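PDB 6LSV: jasmonate-induced oxygenase 2 from Arabidopsis thaliana, which hydroxylates the plant hormone jasmonate to 12-hydroxyjasmonate, consuming 2-oxoglutarate and O2 at a non-haem iron centre. Local coordinates for residues L334-Q339 / K344-S349; Q270-S275 / Y279-H284. All coordinates share one frame; numbering follows the deposited sequence.

Interaction 1: L334-Q339 / K344-S349. With JAA ({(1R,2R)-3-oxo-2-[(2Z)-pent-2-en-1-yl]cyclopentyl}acetic acid), chain D.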
# COMPACT_ATOMS: atom_id res chain seq x y z
N LEU A 334 10.89 -9.86 0.10
CA LEU A 334 12.22 -9.46 0.56
C LEU A 334 12.87 -8.44 -0.35
O LEU A 334 13.78 -7.72 0.09
CB LEU A 334 13.11 -10.69 0.71
CG LEU A 334 12.74 -11.56 1.92
CD1 LEU A 334 13.50 -12.88 1.91
CD2 LEU A 334 13.00 -10.79 3.21
N PHE A 335 12.43 -8.33 -1.61
CA PHE A 335 13.01 -7.35 -2.52
C PHE A 335 12.80 -5.93 -2.00
O PHE A 335 13.75 -5.16 -1.87
CB PHE A 335 12.40 -7.51 -3.92
CG PHE A 335 12.84 -8.76 -4.63
CD1 PHE A 335 14.17 -9.15 -4.62
CD2 PHE A 335 11.91 -9.54 -5.30
CE1 PHE A 335 14.57 -10.30 -5.26
CE2 PHE A 335 12.31 -10.70 -5.96
CZ PHE A 335 13.64 -11.08 -5.94
N ILE A 336 11.55 -5.57 -1.69
CA ILE A 336 11.30 -4.23 -1.16
C ILE A 336 11.76 -4.13 0.29
O ILE A 336 12.07 -3.04 0.78
CB ILE A 336 9.81 -3.85 -1.30
CG1 ILE A 336 9.67 -2.33 -1.46
CG2 ILE A 336 9.00 -4.35 -0.11
CD1 ILE A 336 8.23 -1.86 -1.61
N ARG A 337 11.83 -5.26 1.01
CA ARG A 337 12.32 -5.20 2.38
C ARG A 337 13.82 -4.92 2.42
O ARG A 337 14.30 -4.29 3.37
CB ARG A 337 12.01 -6.51 3.11
CG ARG A 337 10.62 -6.54 3.71
CD ARG A 337 10.16 -7.96 3.99
NE ARG A 337 8.82 -7.99 4.55
CZ ARG A 337 8.52 -8.43 5.77
NH1 ARG A 337 9.48 -8.89 6.56
NH2 ARG A 337 7.26 -8.42 6.18
N THR A 338 14.56 -5.35 1.41
CA THR A 338 16.00 -5.13 1.36
C THR A 338 16.37 -3.85 0.62
O THR A 338 17.33 -3.17 1.01
CB THR A 338 16.69 -6.32 0.69
OG1 THR A 338 16.08 -7.54 1.13
CG2 THR A 338 18.18 -6.34 1.04
N GLN A 339 15.63 -3.49 -0.44
CA GLN A 339 15.96 -2.34 -1.27
C GLN A 339 15.07 -1.13 -1.05
O GLN A 339 15.44 -0.03 -1.48
CB GLN A 339 15.89 -2.71 -2.75
CG GLN A 339 16.88 -3.76 -3.19
CD GLN A 339 16.88 -3.95 -4.70
OE1 GLN A 339 15.85 -3.76 -5.36
NE2 GLN A 339 18.03 -4.32 -5.25
N LYS A 344 8.54 -0.13 -10.33
CA LYS A 344 8.08 -1.44 -10.78
C LYS A 344 9.23 -2.32 -11.27
O LYS A 344 8.99 -3.28 -12.01
CB LYS A 344 7.03 -1.28 -11.88
CG LYS A 344 5.78 -0.53 -11.43
CD LYS A 344 4.59 -0.87 -12.32
CE LYS A 344 4.40 -2.38 -12.44
NZ LYS A 344 3.05 -2.74 -12.96
N SER A 345 10.47 -2.01 -10.88
CA SER A 345 11.59 -2.82 -11.32
C SER A 345 11.62 -4.18 -10.64
O SER A 345 12.24 -5.11 -11.17
CB SER A 345 12.91 -2.08 -11.08
OG SER A 345 13.19 -1.95 -9.70
N HIS A 346 10.96 -4.31 -9.48
CA HIS A 346 10.93 -5.60 -8.79
C HIS A 346 10.14 -6.64 -9.59
O HIS A 346 10.60 -7.77 -9.78
CB HIS A 346 10.35 -5.43 -7.39
CG HIS A 346 11.27 -4.76 -6.42
ND1 HIS A 346 10.83 -3.87 -5.46
CD2 HIS A 346 12.62 -4.84 -6.27
CE1 HIS A 346 11.86 -3.44 -4.76
NE2 HIS A 346 12.96 -4.01 -5.23
N VAL A 347 8.95 -6.27 -10.07
CA VAL A 347 8.14 -7.22 -10.82
C VAL A 347 8.64 -7.36 -12.26
O VAL A 347 8.53 -8.43 -12.86
CB VAL A 347 6.65 -6.84 -10.77
CG1 VAL A 347 6.41 -5.48 -11.42
CG2 VAL A 347 5.79 -7.91 -11.43
N GLU A 348 9.21 -6.30 -12.83
CA GLU A 348 9.68 -6.40 -14.21
C GLU A 348 10.98 -7.18 -14.32
O GLU A 348 11.23 -7.82 -15.34
CB GLU A 348 9.81 -5.01 -14.83
CG GLU A 348 8.61 -4.64 -15.69
CD GLU A 348 8.23 -3.18 -15.58
OE1 GLU A 348 9.13 -2.35 -15.33
OE2 GLU A 348 7.03 -2.85 -15.72
N SER A 349 11.82 -7.15 -13.28
CA SER A 349 12.96 -8.07 -13.25
C SER A 349 12.54 -9.50 -12.94
O SER A 349 13.39 -10.40 -12.95
CB SER A 349 13.99 -7.60 -12.22
OG SER A 349 13.57 -7.94 -10.91
O01 JAA D . 6.20 -1.39 5.12
O02 JAA D . 4.50 -7.19 3.13
O03 JAA D . 6.64 -7.53 3.25
C04 JAA D . 5.73 -4.46 3.78
C05 JAA D . 6.12 -2.91 3.49
C06 JAA D . 6.68 -4.87 4.93
C07 JAA D . 7.18 -3.69 5.46
C08 JAA D . 6.42 -2.47 4.67
C09 JAA D . 4.89 -2.10 2.88
C10 JAA D . 5.93 -5.29 2.64
C11 JAA D . 4.88 -2.23 1.35
C12 JAA D . 5.67 -6.75 3.03
C13 JAA D . 4.76 -1.17 0.57
C14 JAA D . 4.62 0.23 1.14
C15 JAA D . 5.66 1.15 0.50

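Interaction 2: Q270-S275 / Y279-H284. With AKG (2-oxoglutaric acid), chain C.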
# COMPACT_ATOMS: atom_id res chain seq x y z
N GLN A 270 1.43 -9.19 -6.93
CA GLN A 270 1.05 -10.60 -6.96
C GLN A 270 -0.10 -10.84 -7.93
O GLN A 270 -0.14 -11.89 -8.59
CB GLN A 270 0.68 -11.07 -5.56
CG GLN A 270 1.84 -11.07 -4.58
CD GLN A 270 3.08 -11.72 -5.16
OE1 GLN A 270 3.05 -12.87 -5.59
NE2 GLN A 270 4.19 -10.98 -5.18
N ILE A 271 -1.04 -9.90 -8.05
CA ILE A 271 -2.14 -10.10 -8.98
C ILE A 271 -1.69 -9.88 -10.42
O ILE A 271 -2.16 -10.57 -11.33
CB ILE A 271 -3.33 -9.20 -8.59
CG1 ILE A 271 -3.96 -9.70 -7.30
CG2 ILE A 271 -4.37 -9.15 -9.71
CD1 ILE A 271 -5.26 -9.02 -6.94
N GLN A 272 -0.77 -8.94 -10.65
CA GLN A 272 -0.20 -8.81 -11.99
C GLN A 272 0.41 -10.12 -12.46
O GLN A 272 0.25 -10.51 -13.63
CB GLN A 272 0.85 -7.69 -12.03
CG GLN A 272 1.69 -7.67 -13.31
CD GLN A 272 2.43 -6.36 -13.55
OE1 GLN A 272 2.01 -5.30 -13.09
NE2 GLN A 272 3.52 -6.44 -14.29
N ILE A 273 1.09 -10.83 -11.56
CA ILE A 273 1.69 -12.12 -11.90
C ILE A 273 0.61 -13.17 -12.14
O ILE A 273 0.69 -13.94 -13.10
CB ILE A 273 2.68 -12.55 -10.81
CG1 ILE A 273 3.82 -11.54 -10.68
CG2 ILE A 273 3.24 -13.94 -11.11
CD1 ILE A 273 4.45 -11.52 -9.31
N LEU A 274 -0.41 -13.22 -11.28
CA LEU A 274 -1.47 -14.22 -11.43
C LEU A 274 -2.25 -14.01 -12.72
O LEU A 274 -2.56 -14.97 -13.43
CB LEU A 274 -2.40 -14.18 -10.22
CG LEU A 274 -1.89 -14.91 -8.97
CD1 LEU A 274 -2.74 -14.58 -7.76
CD2 LEU A 274 -1.84 -16.41 -9.19
N SER A 275 -2.55 -12.76 -13.06
CA SER A 275 -3.27 -12.44 -14.28
C SER A 275 -2.38 -12.54 -15.52
O SER A 275 -2.80 -12.10 -16.59
CB SER A 275 -3.89 -11.05 -14.19
OG SER A 275 -2.90 -10.03 -14.19
N TYR A 279 -3.86 -7.89 -15.69
CA TYR A 279 -3.97 -6.80 -14.75
C TYR A 279 -2.58 -6.25 -14.47
O TYR A 279 -1.61 -7.01 -14.35
CB TYR A 279 -4.62 -7.25 -13.44
CG TYR A 279 -6.06 -7.69 -13.57
CD1 TYR A 279 -6.85 -7.26 -14.62
CD2 TYR A 279 -6.63 -8.55 -12.64
CE1 TYR A 279 -8.17 -7.66 -14.73
CE2 TYR A 279 -7.94 -8.96 -12.74
CZ TYR A 279 -8.71 -8.51 -13.79
OH TYR A 279 -10.02 -8.91 -13.90
N LYS A 280 -2.47 -4.93 -14.39
CA LYS A 280 -1.21 -4.27 -14.09
C LYS A 280 -1.25 -3.69 -12.69
O LYS A 280 -2.27 -3.16 -12.26
CB LYS A 280 -0.92 -3.16 -15.11
CG LYS A 280 -0.75 -3.67 -16.53
CD LYS A 280 0.41 -4.65 -16.63
CE LYS A 280 0.65 -5.05 -18.08
NZ LYS A 280 0.30 -3.95 -19.02
N SER A 281 -0.14 -3.81 -11.97
CA SER A 281 -0.04 -3.18 -10.66
C SER A 281 0.28 -1.69 -10.84
O SER A 281 1.18 -1.33 -11.60
CB SER A 281 1.03 -3.86 -9.80
OG SER A 281 2.32 -3.76 -10.38
N VAL A 282 -0.49 -0.84 -10.16
CA VAL A 282 -0.28 0.60 -10.27
C VAL A 282 1.02 1.00 -9.58
O VAL A 282 1.40 0.44 -8.54
CB VAL A 282 -1.48 1.36 -9.67
CG1 VAL A 282 -1.67 1.01 -8.19
CG2 VAL A 282 -1.30 2.86 -9.85
N GLU A 283 1.72 1.95 -10.18
CA GLU A 283 2.90 2.56 -9.58
C GLU A 283 2.50 3.90 -8.99
O GLU A 283 1.92 4.74 -9.68
CB GLU A 283 4.00 2.74 -10.63
CG GLU A 283 5.30 3.31 -10.08
CD GLU A 283 6.38 3.41 -11.14
OE1 GLU A 283 6.05 3.33 -12.34
OE2 GLU A 283 7.56 3.59 -10.77
N HIS A 284 2.79 4.10 -7.70
CA HIS A 284 2.38 5.32 -7.04
C HIS A 284 3.52 5.87 -6.19
O HIS A 284 4.52 5.20 -5.92
CB HIS A 284 1.12 5.11 -6.18
CG HIS A 284 1.09 3.80 -5.46
ND1 HIS A 284 0.80 2.61 -6.10
CD2 HIS A 284 1.31 3.48 -4.16
CE1 HIS A 284 0.84 1.62 -5.22
NE2 HIS A 284 1.15 2.12 -4.04
C1 AKG C . 1.16 3.16 0.44
O1 AKG C . 0.64 2.17 -0.13
O2 AKG C . 1.87 2.98 1.46
C2 AKG C . 0.94 4.57 -0.13
O5 AKG C . 1.33 4.80 -1.23
C3 AKG C . 0.22 5.67 0.66
C4 AKG C . -0.62 6.51 -0.30
C5 AKG C . -1.00 7.85 0.33
O3 AKG C . -2.06 8.45 0.01
O4 AKG C . -0.22 8.37 1.17

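Interaction 1: L334-Q339 / K344-S349
His346 reaches from the short helix 345-348 to helix 334-339 and lays its imidazole against Phe335, Ile336 and Gln339, joining two consecutive short C-terminal helices beside the double-stranded beta-helix (jelly-roll) core of this 2-oxoglutarate-dependent dioxygenase. The backbones come nearest at Phe335 and His346, whose CA atoms lie 6.8 Å apart. With CG of His346 anti to its carbonyl carbon (chi1 -73°), the ring reaches across to helix 334-339. Phe335 contributes its first methylene: CB sits over one face of the imidazole, 3.6 Å from CD2 of His346 and offset toward the rim, in a CH-pi contact. The Phe335 ring itself turns away; its plane lies within 17° of the imidazole plane, but with centroids 5.9 Å apart the rings are slid well past each other, and the contact rests on CB. Ile336 meets CE1 of His346, its CA at 3.7 Å and its CB a little farther, the two side chains crossing at about a right angle. The extended chain of Gln339 runs past the imidazole in the opposite direction and sets its amide at the ring edge, the two planes tilted against each other. There NE2 of His346 donates to OE1 of Gln339 over 2.9 Å, close to the imidazole plane but bent at the hydrogen, a bond that would hold the ring against rotation. Tyr332 of helix 329-332 also packs on His346. Arg337, whose CB points away from this contact, serves the substrate pocket on another side of helix 334-339. Its chain is extended from CG to NE, bringing the edge of the guanidinium to the carboxylate of jasmonate, a ligand also hydrogen-bonded by Arg208 and Arg333. NE of Arg337 donates to O03 of jasmonate at 2.6 Å and 162°, while NH2 adds a weak bond of 3.1 Å to that oxygen.

Interaction 2: Q270-S275 / Y279-H284
CG of Gln272 stands anti to the backbone N (chi1 168°) and the chain runs on extended, carrying the amide beside the extended residues 279-281; in Ser275, chi1 of 69° sets OG between backbone N and carbonyl carbon, facing Tyr279. Each group accepts a backbone N-H from the returning chain. OE1 of Gln272 takes N of Ser281 at 2.8 Å, in the carbonyl plane and nearly straight at 176°. Lys344 donates to the same oxygen, so two N-H donors grip it. OG of Ser275, just past the helix end, accepts from N of Tyr279 at 2.8 Å. Between these bonds CA of Gln272 makes a CA-H...O contact of 3.3 Å with O of Tyr279. Beside them CG2 of Ile271 meets the edge of the Tyr279 ring, 3.7 Å from CD2 and near the ring plane. The Tyr279 OH and Ser281 OG bond to O of Leu183 and to Asp269, and the same segment ends at His284, which binds iron with His227 and Asp229. The contact is buried where the chain leaves helix 269-274, which follows strand 263-267 of the main sheet, turns back and runs extended toward strand 284-286, while helix 193-197 packs on Ile271 and Tyr279 through Phe194.

Interaction 2 comes first along the chain and interaction 1 follows near the C-terminus, their centres about 13 Å apart. They meet directly at Lys344, which stands at the N-cap position of helix 345-348: its NZ lies 2.7 Å from O of Ser281, a probable hydrogen bond. Val347 packs on Gln272 too, so the C-terminal helix rests on helix 269-274 and the chain leading to strand 284-286. The two contacts approach the active site from different elements: residues 279-284 lead to the iron ligand His284, and helix 334-339 presents Arg337 to jasmonate. Together they link the wall of the hormone pocket to the chain carrying a metal ligand.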